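Local coordinates for bifunctional protein PutA (Bdellovibrio bacteriovorus, PDB 5UR2) that probably converts proline to glutamate in two steps, pairing a flavin-dependent proline dehydrogenase with an NAD-dependent glutamate semialdehyde dehydrogenase in one chain, at residues Pro469-Ala474 / Glu589-Ile594; Cys601-Arg606 / Ala936-His941; Thr254-Ile257 / Glu261-Asn264. All coordinates share one frame; numbering follows the deposited sequence.

Interaction 1 (Pro469-Ala474 / Glu589-Ile594); sequences PLLDFA and EADGDI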
# COMPACT_ATOMS: atom_id res chain seq x y z
N PRO B 469 -15.36 9.45 18.99
CA PRO B 469 -16.65 9.06 19.59
C PRO B 469 -17.72 10.11 19.33
O PRO B 469 -17.46 11.31 19.37
CB PRO B 469 -16.34 8.96 21.09
CG PRO B 469 -14.87 8.85 21.19
CD PRO B 469 -14.30 9.59 20.00
N LEU B 470 -18.94 9.64 19.08
CA LEU B 470 -20.06 10.56 18.96
C LEU B 470 -20.60 10.90 20.34
O LEU B 470 -20.33 10.21 21.32
CB LEU B 470 -21.19 9.96 18.11
CG LEU B 470 -20.76 9.62 16.68
CD1 LEU B 470 -21.96 9.23 15.82
CD2 LEU B 470 -19.99 10.78 16.06
N LEU B 471 -21.37 11.97 20.40
CA LEU B 471 -21.95 12.38 21.67
C LEU B 471 -23.00 11.38 22.14
O LEU B 471 -23.71 10.75 21.34
CB LEU B 471 -22.57 13.77 21.53
CG LEU B 471 -21.67 14.98 21.38
CD1 LEU B 471 -22.49 16.21 21.02
CD2 LEU B 471 -20.90 15.22 22.69
N ASP B 472 -23.12 11.25 23.46
CA ASP B 472 -24.17 10.48 24.12
C ASP B 472 -25.22 11.48 24.61
O ASP B 472 -25.03 12.11 25.66
CB ASP B 472 -23.59 9.66 25.27
CG ASP B 472 -24.64 8.79 25.98
OD1 ASP B 472 -25.81 8.73 25.53
OD2 ASP B 472 -24.28 8.14 26.97
N PHE B 473 -26.32 11.62 23.87
CA PHE B 473 -27.30 12.62 24.28
C PHE B 473 -28.15 12.17 25.47
O PHE B 473 -29.01 12.95 25.93
CB PHE B 473 -28.19 13.04 23.10
CG PHE B 473 -27.52 14.06 22.19
CD1 PHE B 473 -27.17 15.31 22.67
CD2 PHE B 473 -27.26 13.76 20.85
CE1 PHE B 473 -26.56 16.24 21.86
CE2 PHE B 473 -26.65 14.70 20.03
CZ PHE B 473 -26.30 15.93 20.53
N ALA B 474 -27.90 10.98 26.01
CA ALA B 474 -28.46 10.62 27.31
C ALA B 474 -27.79 11.39 28.45
O ALA B 474 -28.32 11.39 29.58
CB ALA B 474 -28.35 9.11 27.53
N GLU B 589 -27.49 13.38 13.52
CA GLU B 589 -26.91 13.43 12.18
C GLU B 589 -25.81 14.49 12.09
O GLU B 589 -24.72 14.22 11.58
CB GLU B 589 -28.00 13.70 11.15
CG GLU B 589 -29.05 12.62 11.16
CD GLU B 589 -28.49 11.35 10.58
OE1 GLU B 589 -28.12 11.35 9.38
OE2 GLU B 589 -28.34 10.37 11.34
N ALA B 590 -26.08 15.69 12.61
CA ALA B 590 -25.07 16.74 12.62
C ALA B 590 -23.86 16.33 13.46
O ALA B 590 -22.72 16.62 13.09
CB ALA B 590 -25.68 18.04 13.13
N ASP B 591 -24.09 15.70 14.62
CA ASP B 591 -22.99 15.24 15.47
C ASP B 591 -22.12 14.21 14.74
O ASP B 591 -20.89 14.28 14.79
CB ASP B 591 -23.52 14.63 16.77
CG ASP B 591 -22.40 14.08 17.66
OD1 ASP B 591 -21.36 14.74 17.83
OD2 ASP B 591 -22.57 12.96 18.17
N GLY B 592 -22.76 13.25 14.08
CA GLY B 592 -22.02 12.31 13.26
C GLY B 592 -21.22 13.01 12.17
O GLY B 592 -20.13 12.56 11.81
N ASP B 593 -21.76 14.13 11.64
CA ASP B 593 -21.04 14.89 10.62
C ASP B 593 -19.74 15.47 11.18
O ASP B 593 -18.69 15.41 10.52
CB ASP B 593 -21.92 16.01 10.06
CG ASP B 593 -21.48 16.45 8.65
OD1 ASP B 593 -21.93 15.83 7.67
OD2 ASP B 593 -20.65 17.38 8.51
N ILE B 594 -19.79 16.05 12.38
CA ILE B 594 -18.58 16.58 13.00
C ILE B 594 -17.58 15.45 13.25
O ILE B 594 -16.36 15.61 13.02
CB ILE B 594 -18.91 17.32 14.30
CG1 ILE B 594 -20.08 18.29 14.11
CG2 ILE B 594 -17.69 18.04 14.81
CD1 ILE B 594 -19.96 19.21 12.93
O HOH W 1 -24.89 11.56 19.04

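Interaction 2 (Cys601-Arg606 / Ala936-His941); sequences CRYYAR and AMVDRH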
# COMPACT_ATOMS: atom_id res chain seq x y z
N CYS B 601 -9.63 14.39 9.02
CA CYS B 601 -8.43 15.09 9.45
C CYS B 601 -7.39 14.12 10.00
O CYS B 601 -6.24 14.08 9.54
CB CYS B 601 -8.79 16.11 10.53
SG CYS B 601 -9.68 17.55 9.95
N ARG B 602 -7.79 13.34 11.01
CA ARG B 602 -6.80 12.49 11.67
C ARG B 602 -6.34 11.37 10.75
O ARG B 602 -5.15 11.03 10.74
CB ARG B 602 -7.39 11.93 12.97
CG ARG B 602 -7.84 13.02 13.90
CD ARG B 602 -7.51 12.64 15.32
NE ARG B 602 -8.11 13.55 16.28
CZ ARG B 602 -7.56 14.70 16.67
NH1 ARG B 602 -6.41 15.12 16.16
NH2 ARG B 602 -8.19 15.44 17.59
N TYR B 603 -7.25 10.80 9.96
CA TYR B 603 -6.88 9.68 9.09
C TYR B 603 -5.94 10.13 7.98
O TYR B 603 -4.92 9.48 7.71
CB TYR B 603 -8.13 9.04 8.51
CG TYR B 603 -7.90 7.81 7.66
CD1 TYR B 603 -7.91 6.53 8.23
CD2 TYR B 603 -7.69 7.91 6.28
CE1 TYR B 603 -7.72 5.37 7.44
CE2 TYR B 603 -7.49 6.78 5.49
CZ TYR B 603 -7.51 5.51 6.07
OH TYR B 603 -7.32 4.40 5.29
N TYR B 604 -6.26 11.24 7.31
CA TYR B 604 -5.36 11.65 6.23
C TYR B 604 -4.05 12.16 6.80
O TYR B 604 -3.00 11.96 6.18
CB TYR B 604 -6.03 12.69 5.32
CG TYR B 604 -7.25 12.13 4.61
CD1 TYR B 604 -7.25 10.82 4.13
CD2 TYR B 604 -8.42 12.88 4.47
CE1 TYR B 604 -8.36 10.27 3.49
CE2 TYR B 604 -9.55 12.35 3.85
CZ TYR B 604 -9.51 11.04 3.36
OH TYR B 604 -10.62 10.50 2.75
N ALA B 605 -4.08 12.78 7.99
CA ALA B 605 -2.81 13.17 8.61
C ALA B 605 -1.99 11.94 8.97
O ALA B 605 -0.78 11.89 8.70
CB ALA B 605 -3.05 14.06 9.83
N ARG B 606 -2.64 10.92 9.53
CA ARG B 606 -1.94 9.68 9.82
C ARG B 606 -1.38 9.06 8.55
O ARG B 606 -0.23 8.60 8.52
CB ARG B 606 -2.88 8.70 10.54
CG ARG B 606 -2.28 7.33 10.83
CD ARG B 606 -3.35 6.45 11.51
NE ARG B 606 -2.83 5.15 11.93
CZ ARG B 606 -2.60 4.14 11.09
NH1 ARG B 606 -2.84 4.28 9.79
NH2 ARG B 606 -2.12 3.01 11.55
N ALA B 936 -21.40 5.07 6.70
CA ALA B 936 -20.02 4.65 6.48
C ALA B 936 -19.07 5.53 7.29
O ALA B 936 -19.20 6.75 7.29
CB ALA B 936 -19.66 4.72 4.99
N MET B 937 -18.12 4.91 7.97
CA MET B 937 -17.16 5.64 8.79
C MET B 937 -15.75 5.50 8.21
O MET B 937 -15.40 4.47 7.64
CB MET B 937 -17.16 5.15 10.23
CG MET B 937 -18.53 5.26 10.91
SD MET B 937 -18.46 4.63 12.59
CE MET B 937 -17.53 5.92 13.44
N VAL B 938 -14.96 6.56 8.38
CA VAL B 938 -13.56 6.52 7.99
C VAL B 938 -12.89 5.28 8.56
O VAL B 938 -13.14 4.90 9.71
CB VAL B 938 -12.86 7.79 8.47
CG1 VAL B 938 -11.33 7.69 8.22
CG2 VAL B 938 -13.48 9.01 7.77
N ASP B 939 -12.06 4.63 7.73
CA ASP B 939 -11.26 3.45 8.06
C ASP B 939 -12.13 2.20 8.17
O ASP B 939 -11.78 1.16 7.61
CB ASP B 939 -10.44 3.70 9.35
CG ASP B 939 -9.54 2.53 9.72
OD1 ASP B 939 -8.66 2.14 8.90
OD2 ASP B 939 -9.69 2.01 10.85
N ARG B 940 -13.27 2.28 8.86
CA ARG B 940 -14.14 1.12 9.02
C ARG B 940 -14.83 0.72 7.71
O ARG B 940 -14.96 -0.47 7.42
CB ARG B 940 -15.19 1.39 10.09
CG ARG B 940 -14.64 1.77 11.44
CD ARG B 940 -15.73 1.77 12.49
NE ARG B 940 -15.23 2.37 13.71
CZ ARG B 940 -15.93 2.47 14.84
NH1 ARG B 940 -17.17 2.01 14.93
NH2 ARG B 940 -15.36 3.04 15.89
N HIS B 941 -15.32 1.69 6.93
CA HIS B 941 -16.07 1.40 5.71
C HIS B 941 -15.66 2.38 4.61
O HIS B 941 -16.42 3.29 4.25
CB HIS B 941 -17.58 1.48 5.95
CG HIS B 941 -17.99 1.11 7.34
ND1 HIS B 941 -18.28 2.05 8.30
CD2 HIS B 941 -18.20 -0.09 7.91
CE1 HIS B 941 -18.63 1.44 9.42
NE2 HIS B 941 -18.58 0.14 9.21
O HOH W 2 -8.02 1.96 6.17

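Interaction 3 (Thr254-Ile257 / Glu261-Asn264); sequences TELI and EFKN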
# COMPACT_ATOMS: atom_id res chain seq x y z
N THR B 254 -38.73 5.57 39.54
CA THR B 254 -38.79 6.27 40.81
C THR B 254 -39.82 7.41 40.76
O THR B 254 -40.54 7.62 41.73
CB THR B 254 -37.41 6.79 41.21
OG1 THR B 254 -36.83 7.54 40.12
CG2 THR B 254 -36.49 5.64 41.59
N GLU B 255 -39.89 8.14 39.65
CA GLU B 255 -40.89 9.20 39.56
C GLU B 255 -42.29 8.61 39.56
O GLU B 255 -43.20 9.17 40.18
CB GLU B 255 -40.65 10.06 38.32
CG GLU B 255 -39.37 10.93 38.35
CD GLU B 255 -39.18 11.72 37.04
OE1 GLU B 255 -40.17 11.85 36.30
OE2 GLU B 255 -38.08 12.22 36.77
N LEU B 256 -42.47 7.48 38.88
CA LEU B 256 -43.79 6.87 38.77
C LEU B 256 -44.31 6.42 40.14
O LEU B 256 -45.44 6.76 40.52
CB LEU B 256 -43.74 5.69 37.79
CG LEU B 256 -45.09 5.09 37.38
CD1 LEU B 256 -46.00 6.16 36.75
CD2 LEU B 256 -44.86 3.93 36.41
N ILE B 257 -43.51 5.65 40.89
CA ILE B 257 -43.99 5.10 42.17
C ILE B 257 -43.97 6.12 43.30
O ILE B 257 -44.42 5.80 44.41
CB ILE B 257 -43.20 3.86 42.64
CG1 ILE B 257 -41.82 4.23 43.18
CG2 ILE B 257 -43.06 2.80 41.52
CD1 ILE B 257 -41.16 3.09 44.00
N GLU B 261 -50.95 8.56 43.80
CA GLU B 261 -51.76 7.35 43.80
C GLU B 261 -50.93 6.09 44.06
O GLU B 261 -51.52 5.04 44.35
CB GLU B 261 -52.51 7.22 42.47
CG GLU B 261 -51.62 6.82 41.28
CD GLU B 261 -52.40 6.64 39.98
OE1 GLU B 261 -53.41 5.89 39.97
OE2 GLU B 261 -52.00 7.24 38.96
N PHE B 262 -49.60 6.16 43.95
CA PHE B 262 -48.76 4.97 44.10
C PHE B 262 -47.87 4.97 45.34
O PHE B 262 -47.34 3.91 45.69
CB PHE B 262 -47.83 4.80 42.89
CG PHE B 262 -48.54 4.61 41.58
CD1 PHE B 262 -49.39 3.53 41.39
CD2 PHE B 262 -48.36 5.50 40.55
CE1 PHE B 262 -50.04 3.34 40.18
CE2 PHE B 262 -49.02 5.33 39.34
CZ PHE B 262 -49.85 4.24 39.15
N LYS B 263 -47.68 6.12 46.00
CA LYS B 263 -46.57 6.21 46.95
C LYS B 263 -46.73 5.32 48.18
O LYS B 263 -45.80 5.23 48.98
CB LYS B 263 -46.30 7.67 47.35
CG LYS B 263 -47.31 8.36 48.25
CD LYS B 263 -47.07 9.87 48.22
CE LYS B 263 -45.58 10.20 48.10
NZ LYS B 263 -45.34 11.63 47.75
N ASN B 264 -47.89 4.70 48.38
CA ASN B 264 -48.13 3.86 49.55
C ASN B 264 -48.10 2.37 49.23
O ASN B 264 -48.30 1.55 50.13
CB ASN B 264 -49.50 4.20 50.15
CG ASN B 264 -49.54 5.61 50.67
OD1 ASN B 264 -48.74 6.00 51.52
ND2 ASN B 264 -50.43 6.41 50.11

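Interaction 1 (Pro469-Ala474 / Glu589-Ile594)
Leu470 and Gly592 mark where an irregular, largely extended chain (469-474) passes closest to helix 587-611, their CA atoms 6.3 Å apart. The contact turns on the carboxylate of Asp591, a side chain that leaves the helix with CG anti to the backbone N (chi1 178°) and presents OD2 to the passing peptide. Leu471 N donates to Asp591 OD2 over 2.7 Å, with an N-H...O angle of 153°, meeting the oxygen on its syn side and 19° out of the carboxylate plane. A water completes the ring of bonds, donating to Leu471 O at 2.7 Å and to Asp591 OD2 at 2.8 Å. One carboxylate oxygen thus answers the N-H directly and the C=O through water. The connection joins an aldehyde dehydrogenase helix to the chain entering helix 476-491, while Leu470 O is hydrogen-bonded by Trp319 of the proline dehydrogenase part. The other oxygen, OD1, forms a salt bridge with Arg572, which also reaches Pro469 O; this pairing would be expected to favour an ionised Asp591. Apolar atoms flank the acid: Leu471 CG lies 3.6 Å from Asp591 OD1, and Leu470 CB packs beside OD2. Farther along Leu470, CD2 rests 3.8 Å from Gly592 CA. Beyond, Asp472 OD1 accepts from Ala474 N at 3.1 Å, an Asx turn that bends the chain just before helix 476-491.

Interaction 2 (Cys601-Arg606 / Ala936-His941)
Tyr603 meets Val938 and Asp939 in a buried, mainly apolar contact with a water bridge at its polar end, set where helix 587-611 of the aldehyde dehydrogenase part faces the loop between strands 926-929 and 946-947. A chi1 of -176° sets the Tyr603 ring trans to the backbone N and carries it out to the loop. Val938 covers the root of that side chain with a single methyl: CG1 lies 3.5 Å from Tyr603 CB and approaches the ring obliquely. Asp939 takes the outer part, its CB 3.7 Å from Tyr603 CE1. Asp939 OD1 sits at the ring edge near the ring plane, and the carboxylate is turned 41° from the ring. No direct bond joins the two polar groups; instead a water lies 2.7 Å from Tyr603 OH and donates to Asp939 OD1 at 2.8 Å. Within the loop, a classic gamma turn is centred on Asp939, whose positive phi lets Arg940 N bond to Val938 O at 2.8 Å. Met937 and His941 are bonded twice: His941 N to Met937 O, and Met937 N to His941 ND1, the latter 2.9 Å, in the imidazole plane. Phe465 meets the Tyr603 ring edge-to-face. The Val938 side chain is about 11 Å from that of Glu746, a predicted active-site residue, while His941 NE2 is hydrogen-bonded to Glu623 of the second subunit, tying the same loop to the dimer partner.

Interaction 3 (Thr254-Ile257 / Glu261-Asn264)
Phe262 packs back against the C-terminal part of helix 246-257, and its side chain can be followed atom by atom along the carbonyls and the leucine it meets. CB points toward the helix and stands 3.9 Å from Ile257 O, with Leu256 O similarly near. With CG anti to the carbonyl carbon (chi1 -61°), the ring is carried along the Leu256 side of the helix. CG stays 3.9 Å from Leu256 O, and CD2 makes the closest approach of the contact, 3.2 Å to that same oxygen, which lies obliquely to the ring. One atom farther on, CE2 reaches the apolar part of Leu256, whose CD1 is 4.1 Å away. Leu256 meets it by extending CG anti to its backbone N (chi1 -170°), and the two side chains slant across one another. The segments belong to the proline dehydrogenase barrel, a parallel eight-stranded TIM barrel, and form the turn by which the helix following strand 235-238 leads back to strand 268-273. A face of the Phe262 ring is covered by the neighbouring Glu261, whose CG stands 3.5 Å above the ring centre while its carboxylate runs on to a salt bridge with Arg227 of helix 211-232. Ile257 takes part through its backbone: Lys263 CA makes a CA-H...O contact of 3.4 Å with Ile257 O, the angle at hydrogen being 148°. That oxygen also accepts a hydrogen bond from Arg293 NE, at the end of helix 279-293. Beyond CB, 4.0 Å from Ile257 O, the Lys263 chain leads away from the helix.

In the fold
Interactions 1 and 2 both use helix 587-611, engaging it at successive places about 16 Å apart between centres, whereas interaction 3 belongs to the proline dehydrogenase barrel, about 49 Å from interaction 2 between centres. The two buried contacts lack any direct hydrogen bond across their segments; the partly buried one has it. Interaction 1, partly buried, where a loop meets an aldehyde dehydrogenase helix, rests on a carboxylate, a direct hydrogen bond and a water. Interaction 2 is buried in the aldehyde dehydrogenase part, close to the second subunit; apolar carbon contacts dominate, with one water bridging the tyrosine hydroxyl and the carboxylate. Interaction 3 closes a local helix-to-strand turn with an aromatic ring and carbonyl oxygens.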